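Rutinosidase (Aspergillus niger, PDB 6I1A) hydrolyses rutinosides, releasing rutinose, as a secreted family 5 glycoside hydrolase, and may also act on beta-1,3-glucans of the fungal cell wall. Local coordinates at residues K77-K82 with C359-I364; D122-I125 with N129-I132; A315-N320 with Q354-C359. All coordinates share one frame; numbering follows the deposited sequence.

Interaction 1: K77-K82 with C359-I364; sequences KADIDK and CYETFI. With EDO (1,2-ethanediol), chain L.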
# COMPACT_ATOMS: atom_id res chain seq x y z
N LYS A 77 -5.55 32.63 -22.28
CA LYS A 77 -4.55 32.31 -23.32
C LYS A 77 -3.13 32.56 -22.80
O LYS A 77 -2.23 31.80 -23.17
CB LYS A 77 -4.86 33.15 -24.55
CG LYS A 77 -6.10 32.69 -25.28
CD LYS A 77 -6.42 33.63 -26.38
CE LYS A 77 -7.72 33.28 -27.03
NZ LYS A 77 -7.91 34.20 -28.17
N ALA A 78 -2.94 33.57 -21.94
CA ALA A 78 -1.62 33.85 -21.33
C ALA A 78 -1.13 32.61 -20.56
O ALA A 78 0.09 32.34 -20.65
CB ALA A 78 -1.72 35.05 -20.40
N ASP A 79 -2.03 31.93 -19.83
CA ASP A 79 -1.64 30.69 -19.12
C ASP A 79 -1.19 29.63 -20.12
O ASP A 79 -0.14 28.94 -19.92
CB ASP A 79 -2.77 30.17 -18.23
CG ASP A 79 -3.06 31.15 -17.13
OD1 ASP A 79 -2.20 31.31 -16.22
OD2 ASP A 79 -4.12 31.81 -17.19
N ILE A 80 -1.90 29.46 -21.23
CA ILE A 80 -1.50 28.47 -22.25
C ILE A 80 -0.13 28.80 -22.82
O ILE A 80 0.69 27.93 -23.02
CB ILE A 80 -2.56 28.34 -23.35
CG1 ILE A 80 -3.95 28.10 -22.73
CG2 ILE A 80 -2.18 27.29 -24.38
CD1 ILE A 80 -4.01 27.01 -21.66
N ASP A 81 0.14 30.10 -23.11
CA ASP A 81 1.47 30.49 -23.59
C ASP A 81 2.56 30.18 -22.57
O ASP A 81 3.62 29.65 -22.97
CB ASP A 81 1.48 31.98 -23.93
CG ASP A 81 0.60 32.36 -25.11
OD1 ASP A 81 0.38 31.52 -26.01
OD2 ASP A 81 0.17 33.53 -25.14
N LYS A 82 2.30 30.44 -21.31
CA LYS A 82 3.32 30.14 -20.27
C LYS A 82 3.57 28.63 -20.18
O LYS A 82 4.72 28.14 -20.15
CB LYS A 82 2.86 30.65 -18.93
CG LYS A 82 3.93 30.44 -17.87
CD LYS A 82 3.54 30.89 -16.56
CE LYS A 82 3.02 32.32 -16.46
NZ LYS A 82 2.48 32.61 -15.10
N CYS A 359 1.78 24.28 -7.74
CA CYS A 359 1.58 25.27 -8.82
C CYS A 359 2.57 25.06 -9.92
O CYS A 359 3.77 25.41 -9.79
CB CYS A 359 1.66 26.68 -8.27
SG CYS A 359 1.23 27.88 -9.55
N TYR A 360 2.16 24.47 -11.02
CA TYR A 360 3.10 24.18 -12.10
C TYR A 360 3.66 25.45 -12.73
O TYR A 360 4.79 25.47 -13.17
CB TYR A 360 2.45 23.30 -13.17
CG TYR A 360 3.42 22.52 -13.99
CD1 TYR A 360 3.94 21.33 -13.53
CD2 TYR A 360 3.90 22.99 -15.20
CE1 TYR A 360 4.80 20.57 -14.29
CE2 TYR A 360 4.78 22.25 -15.99
CZ TYR A 360 5.23 21.01 -15.54
OH TYR A 360 6.08 20.23 -16.28
N GLU A 361 2.86 26.52 -12.85
CA GLU A 361 3.34 27.77 -13.49
C GLU A 361 4.50 28.33 -12.64
O GLU A 361 5.43 28.87 -13.26
CB GLU A 361 2.23 28.79 -13.60
CG GLU A 361 1.23 28.44 -14.71
CD GLU A 361 0.24 29.54 -15.02
OE1 GLU A 361 0.12 30.44 -14.20
OE2 GLU A 361 -0.52 29.36 -15.94
N THR A 362 4.45 28.14 -11.33
CA THR A 362 5.59 28.59 -10.47
C THR A 362 6.84 27.86 -10.92
O THR A 362 7.95 28.46 -11.05
CB THR A 362 5.30 28.31 -9.00
OG1 THR A 362 4.25 29.18 -8.60
CG2 THR A 362 6.52 28.52 -8.14
N PHE A 363 6.78 26.55 -11.14
CA PHE A 363 7.96 25.79 -11.59
C PHE A 363 8.53 26.35 -12.89
O PHE A 363 9.74 26.41 -13.13
CB PHE A 363 7.63 24.31 -11.77
CG PHE A 363 7.09 23.62 -10.55
CD1 PHE A 363 7.36 24.02 -9.27
CD2 PHE A 363 6.29 22.49 -10.71
CE1 PHE A 363 6.92 23.33 -8.16
CE2 PHE A 363 5.82 21.80 -9.60
CZ PHE A 363 6.16 22.19 -8.33
N ILE A 364 7.65 26.67 -13.85
CA ILE A 364 8.09 27.21 -15.14
C ILE A 364 8.83 28.56 -14.86
O ILE A 364 9.91 28.75 -15.44
CB ILE A 364 6.89 27.40 -16.09
CG1 ILE A 364 6.29 26.03 -16.43
CG2 ILE A 364 7.35 28.09 -17.35
CD1 ILE A 364 5.01 26.08 -17.28
C1 EDO L . 7.18 20.01 -19.38
O1 EDO L . 6.90 21.05 -18.53
C2 EDO L . 8.57 19.55 -19.34
O2 EDO L . 8.68 18.34 -20.13
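Glu361 carries the polar part of this contact, meeting Asp79 most closely with OE2 and Lys82 with OE1. Asp79 OD1 lies 2.6 Å from Glu361 OE2, a spacing at which one of the two acids probably holds a proton. The two carboxylates are nearly coplanar, although the side chains that carry them meet at about a right angle. Lys82 probably offsets part of the negative charge: its NZ forms a salt bridge to Glu361 OE1 at 3.3 Å, weak as a hydrogen bond. The lysine chain leaves CA extended and then bends at its third torsion (chi3 -52°), which brings the ammonium group back over the acid. A long, flexible lysine suits the place because its methylenes also pack: Lys82 CD rests 3.8 Å from Glu361 CG. Asp79 has a second task, its OD2 accepting from Thr76 N at the start of its own helix.

Ile364 supplies the van der Waals part. Its CD1 approaches the backbone O of Lys82 at 3.5 Å, while its CG2 lies 4.2 Å from Lys82 CG, one branch lying against the Lys82 carbonyl, whose hydrogen bond comes from Ser85 OG, the other against the lysine methylenes.

Within 359-364, Cys359 takes the N-cap position, and its SG accepts a weak bond from Thr362 N at 3.7 Å. Cys359 O sits over the centre of one face of the Phe363 ring. At the edge of the Tyr360 ring, OH comes 2.5 Å from O1 of an ethanediol, probably left by the crystallisation liquor.

The axes of the two helical segments pass 11.1 Å apart at 52°, a separation that long polar side chains can span. Helix 77-85 is backed by helix 113-128, on which Ile80 packs, whereas helix 360-365 leans through Tyr360 and Phe363 on helix 317-331 and on Tyr337 of strand 334-337.

Interaction 2: D122-I125 with N129-I132; sequences DYAI and NMHI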
# COMPACT_ATOMS: atom_id res chain seq x y z
N ASP A 122 -9.28 25.46 -28.26
CA ASP A 122 -9.03 25.86 -29.68
C ASP A 122 -7.70 26.64 -29.75
O ASP A 122 -6.95 26.39 -30.71
CB ASP A 122 -10.13 26.75 -30.21
CG ASP A 122 -11.43 26.04 -30.56
OD1 ASP A 122 -11.51 24.84 -30.30
OD2 ASP A 122 -12.40 26.73 -30.89
N TYR A 123 -7.43 27.50 -28.77
CA TYR A 123 -6.18 28.31 -28.78
C TYR A 123 -4.99 27.37 -28.66
O TYR A 123 -3.96 27.47 -29.38
CB TYR A 123 -6.21 29.35 -27.68
CG TYR A 123 -4.93 30.16 -27.67
CD1 TYR A 123 -4.71 31.14 -28.61
CD2 TYR A 123 -3.92 29.91 -26.75
CE1 TYR A 123 -3.51 31.86 -28.64
CE2 TYR A 123 -2.74 30.64 -26.73
CZ TYR A 123 -2.52 31.59 -27.71
OH TYR A 123 -1.37 32.35 -27.71
N ALA A 124 -5.06 26.43 -27.71
CA ALA A 124 -3.98 25.46 -27.47
C ALA A 124 -3.72 24.57 -28.68
O ALA A 124 -2.56 24.25 -29.00
CB ALA A 124 -4.30 24.67 -26.22
N ILE A 125 -4.78 24.13 -29.38
CA ILE A 125 -4.63 23.26 -30.55
C ILE A 125 -4.08 24.09 -31.72
O ILE A 125 -3.10 23.65 -32.33
CB ILE A 125 -6.02 22.66 -30.89
CG1 ILE A 125 -6.45 21.64 -29.84
CG2 ILE A 125 -5.99 22.00 -32.25
CD1 ILE A 125 -7.95 21.37 -29.84
N ASN A 129 -0.65 22.84 -31.11
CA ASN A 129 -1.02 21.45 -31.42
C ASN A 129 -1.06 20.59 -30.13
O ASN A 129 -0.66 19.42 -30.17
CB ASN A 129 -0.13 20.81 -32.47
CG ASN A 129 -0.76 19.55 -33.03
OD1 ASN A 129 -1.98 19.44 -33.07
ND2 ASN A 129 0.07 18.61 -33.45
N MET A 130 -1.45 21.19 -29.01
CA MET A 130 -1.60 20.41 -27.75
C MET A 130 -2.72 19.36 -27.92
O MET A 130 -3.68 19.62 -28.69
CB MET A 130 -1.92 21.30 -26.56
CG MET A 130 -0.77 22.27 -26.23
SD MET A 130 -0.98 22.93 -24.60
CE MET A 130 0.33 24.18 -24.59
N HIS A 131 -2.60 18.27 -27.18
CA HIS A 131 -3.70 17.24 -27.06
C HIS A 131 -4.55 17.59 -25.85
O HIS A 131 -3.96 18.04 -24.85
CB HIS A 131 -3.13 15.83 -27.00
CG HIS A 131 -4.15 14.74 -27.21
ND1 HIS A 131 -4.70 14.48 -28.44
CD2 HIS A 131 -4.83 13.96 -26.30
CE1 HIS A 131 -5.60 13.50 -28.30
NE2 HIS A 131 -5.71 13.20 -27.03
N ILE A 132 -5.85 17.43 -25.94
CA ILE A 132 -6.81 17.82 -24.91
C ILE A 132 -7.46 16.56 -24.36
O ILE A 132 -8.12 15.85 -25.13
CB ILE A 132 -7.86 18.80 -25.44
CG1 ILE A 132 -7.25 19.98 -26.22
CG2 ILE A 132 -8.73 19.27 -24.33
CD1 ILE A 132 -6.40 20.93 -25.37
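The flat groups that meet between Ala124-Ile125 and Asn129-Met130 are peptide groups, and each carbonyl receives its donor from well above its plane and not along a lone pair. Met130 N stands 48° out of the carbonyl plane of Ala124, and Asn129 N stands 41° out of that of Ile125. These two bonds close the turn of a beta-alpha-beta unit in the TIM barrel, where helix 113-128 ends and strand 131-136 begins. Asn129 N reaches Ile125 O at 2.9 Å and Met130 N reaches Ala124 O at 3.3 Å, so the Ile125 bond keeps the i to i+4 spacing of the helix, while the Ala124 bond spans six residues and ties the outgoing chain back to the last turns. Asn129 is the first residue out of the helix and has a positive phi of 58°. Asparagine tolerates this left-handed conformation better than most residues with a side chain, which suits it to the turn.

Beyond the turn the packing is apolar. Ala124 CB lies 4.1 Å from Met130 SD, the small methyl leaving room for the extended thioether chain beside it. Ile132 points back at the helix, and its side chain crosses that of Ile125 at about a right angle. On the barrel side, Ile132 and Met130 also touch Leu91 of strand 90-95, while Ile125 and Ile132 both reach Tyr187 of strand 187-190. Beta-branched Ile132 suits a strand, and both isoleucines offer the bulky apolar surface that a layer between helix and sheet needs.

In Ile125, CG1 stands opposite the carbonyl carbon and carries the chain toward the strand although CB points away from it. CD1 thereby comes 3.9 Å from Ile132 CG1, and CG1 itself lies 3.6 Å from Met130 O.

Interaction 3: A315-N320 with Q354-C359; sequences ALRKRN and QKDYWC. With EDO (1,2-ethanediol), chain U.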
# COMPACT_ATOMS: atom_id res chain seq x y z
N ALA A 315 13.97 23.03 -1.38
CA ALA A 315 15.21 22.89 -2.12
C ALA A 315 15.15 21.73 -3.14
O ALA A 315 15.89 21.80 -4.11
CB ALA A 315 16.35 22.66 -1.12
N LEU A 316 14.34 20.71 -2.88
CA LEU A 316 14.33 19.49 -3.71
C LEU A 316 13.17 19.53 -4.72
O LEU A 316 12.99 18.53 -5.34
CB LEU A 316 14.24 18.27 -2.82
CG LEU A 316 15.55 17.92 -2.06
CD1 LEU A 316 15.33 16.80 -1.07
CD2 LEU A 316 16.64 17.57 -3.04
N ARG A 317 12.47 20.62 -4.84
CA ARG A 317 11.28 20.65 -5.74
C ARG A 317 11.71 20.42 -7.16
O ARG A 317 11.08 19.61 -7.89
CB ARG A 317 10.53 21.98 -5.63
CG ARG A 317 9.79 22.13 -4.32
CD ARG A 317 9.11 23.48 -4.25
NE ARG A 317 10.09 24.58 -4.23
CZ ARG A 317 9.79 25.85 -4.42
NH1 ARG A 317 8.53 26.25 -4.60
NH2 ARG A 317 10.75 26.75 -4.37
N LYS A 318 12.77 21.08 -7.63
CA LYS A 318 13.20 20.89 -9.04
C LYS A 318 13.60 19.43 -9.29
O LYS A 318 13.14 18.84 -10.27
CB LYS A 318 14.33 21.85 -9.43
CG LYS A 318 14.90 21.64 -10.83
CD LYS A 318 15.92 22.68 -11.23
CE LYS A 318 16.39 22.52 -12.66
NZ LYS A 318 17.49 23.46 -12.99
N ARG A 319 14.43 18.88 -8.40
CA ARG A 319 14.89 17.47 -8.54
C ARG A 319 13.68 16.53 -8.56
O ARG A 319 13.67 15.62 -9.40
CB ARG A 319 15.84 17.14 -7.38
CG ARG A 319 16.25 15.67 -7.31
CD ARG A 319 15.39 14.90 -6.32
NE ARG A 319 16.21 14.12 -5.42
CZ ARG A 319 15.84 13.68 -4.23
NH1 ARG A 319 14.64 13.94 -3.76
NH2 ARG A 319 16.69 12.97 -3.50
N ASN A 320 12.71 16.77 -7.68
CA ASN A 320 11.51 15.90 -7.55
C ASN A 320 10.60 16.01 -8.78
O ASN A 320 10.13 14.96 -9.25
CB ASN A 320 10.79 16.15 -6.22
CG ASN A 320 11.53 15.54 -5.05
OD1 ASN A 320 12.28 14.59 -5.22
ND2 ASN A 320 11.33 16.07 -3.86
N GLN A 354 1.09 24.69 0.52
CA GLN A 354 0.75 23.87 -0.68
C GLN A 354 1.06 24.61 -1.98
O GLN A 354 1.53 24.01 -2.94
CB GLN A 354 -0.68 23.38 -0.62
CG GLN A 354 -0.87 22.29 0.41
CD GLN A 354 -2.21 21.61 0.32
OE1 GLN A 354 -3.23 22.22 0.10
NE2 GLN A 354 -2.19 20.29 0.43
N LYS A 355 0.84 25.92 -2.07
CA LYS A 355 1.16 26.63 -3.29
C LYS A 355 2.61 26.49 -3.75
O LYS A 355 2.88 26.63 -4.93
CB LYS A 355 0.72 28.09 -3.25
CG LYS A 355 1.47 28.95 -2.23
CD LYS A 355 1.05 30.39 -2.23
CE LYS A 355 1.72 31.17 -1.11
NZ LYS A 355 3.19 30.91 -1.08
N ASP A 356 3.54 26.20 -2.84
CA ASP A 356 4.95 26.01 -3.23
C ASP A 356 5.18 24.68 -3.97
O ASP A 356 6.17 24.58 -4.67
CB ASP A 356 5.82 26.05 -1.96
CG ASP A 356 5.79 27.41 -1.24
OD1 ASP A 356 5.82 28.41 -1.95
OD2 ASP A 356 5.66 27.39 -0.04
N TYR A 357 4.28 23.69 -3.81
CA TYR A 357 4.48 22.32 -4.32
C TYR A 357 3.43 21.96 -5.38
O TYR A 357 3.71 20.98 -6.07
CB TYR A 357 4.43 21.28 -3.19
CG TYR A 357 5.49 21.55 -2.12
CD1 TYR A 357 5.22 22.37 -1.05
CD2 TYR A 357 6.76 20.98 -2.23
CE1 TYR A 357 6.19 22.60 -0.07
CE2 TYR A 357 7.74 21.22 -1.28
CZ TYR A 357 7.44 22.02 -0.22
OH TYR A 357 8.42 22.22 0.73
N TRP A 358 2.34 22.68 -5.50
CA TRP A 358 1.19 22.28 -6.38
C TRP A 358 0.97 23.24 -7.55
O TRP A 358 0.00 22.98 -8.30
CB TRP A 358 -0.07 22.15 -5.53
CG TRP A 358 -0.08 21.05 -4.54
CD1 TRP A 358 0.50 21.06 -3.32
CD2 TRP A 358 -0.74 19.79 -4.68
NE1 TRP A 358 0.24 19.87 -2.68
CE2 TRP A 358 -0.52 19.05 -3.51
CE3 TRP A 358 -1.46 19.19 -5.73
CZ2 TRP A 358 -1.03 17.77 -3.31
CZ3 TRP A 358 -1.98 17.93 -5.53
CH2 TRP A 358 -1.79 17.21 -4.35
N CYS A 359 1.78 24.28 -7.74
CA CYS A 359 1.58 25.27 -8.82
C CYS A 359 2.57 25.06 -9.92
O CYS A 359 3.77 25.41 -9.79
CB CYS A 359 1.66 26.68 -8.27
SG CYS A 359 1.23 27.88 -9.55
C1 EDO U . -4.53 18.41 -2.04
O1 EDO U . -4.88 18.82 -0.72
C2 EDO U . -4.25 19.55 -3.00
O2 EDO U . -5.43 20.16 -3.59
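The first turn of helix 317-331 meets the short, weakly bonded helix 355-358 near the C-terminus, with Arg317 reaching across to Asp356 and Tyr357. Arg317 NH1 donates to Asp356 O at 2.9 Å in an almost straight bond of 170°. The oxygen lies in the guanidinium plane, and the donor meets a lone pair in the carbonyl plane. A bend at the third torsion (chi3 -65°) swings the arginine head onto this carbonyl. Its NE is held by Leu314 O, which fixes the rotation of the guanidinium.

In the TIM barrel, helix 317-331 leads from strand 299-308 to strand 334-337, and the arginine ties its start to the chain that follows the barrel. The aliphatic part of the same side chain does the packing: Arg317 CG lies 3.8 Å from Tyr357 CE2, with guanidinium and ring planes 62° apart. A tyrosine fits here because its ring takes the methylenes while its OH bonds to Gln351 O. Asp356 OD2 accepts from Glu353 N, and its OD1 is near Arg317 only as charge. C2 of a second ethanediol, probably also from the crystallisation liquor, sits over one face of the Trp358 ring, and Gln354 NE2 donates to its O1 at 3.3 Å.

In the fold
Helix 77-85 joins interaction 1 to interaction 2, whose centres lie 15 Å apart: Asp81 OD1 is 2.6 Å from Tyr123 OH, a probable hydrogen bond, and Ile80 CG2 is 3.8 Å from Ala124 CB. Interactions 1 and 3, also 15 Å apart at their centres, share Cys359, where helix 355-358 gives way to helix 360-365; Phe363 CZ packs 3.5 Å from Tyr357 O. Interactions 2 and 3 do not touch, their nearest atoms being about 15 Å apart, so interaction 1 bridges them. All three are structural contacts, polar and apolar, among barrel helices, strands and the C-terminal segment. Near interaction 3, the Asp356 side chain is about 10 Å from a sugar of an attached glycan.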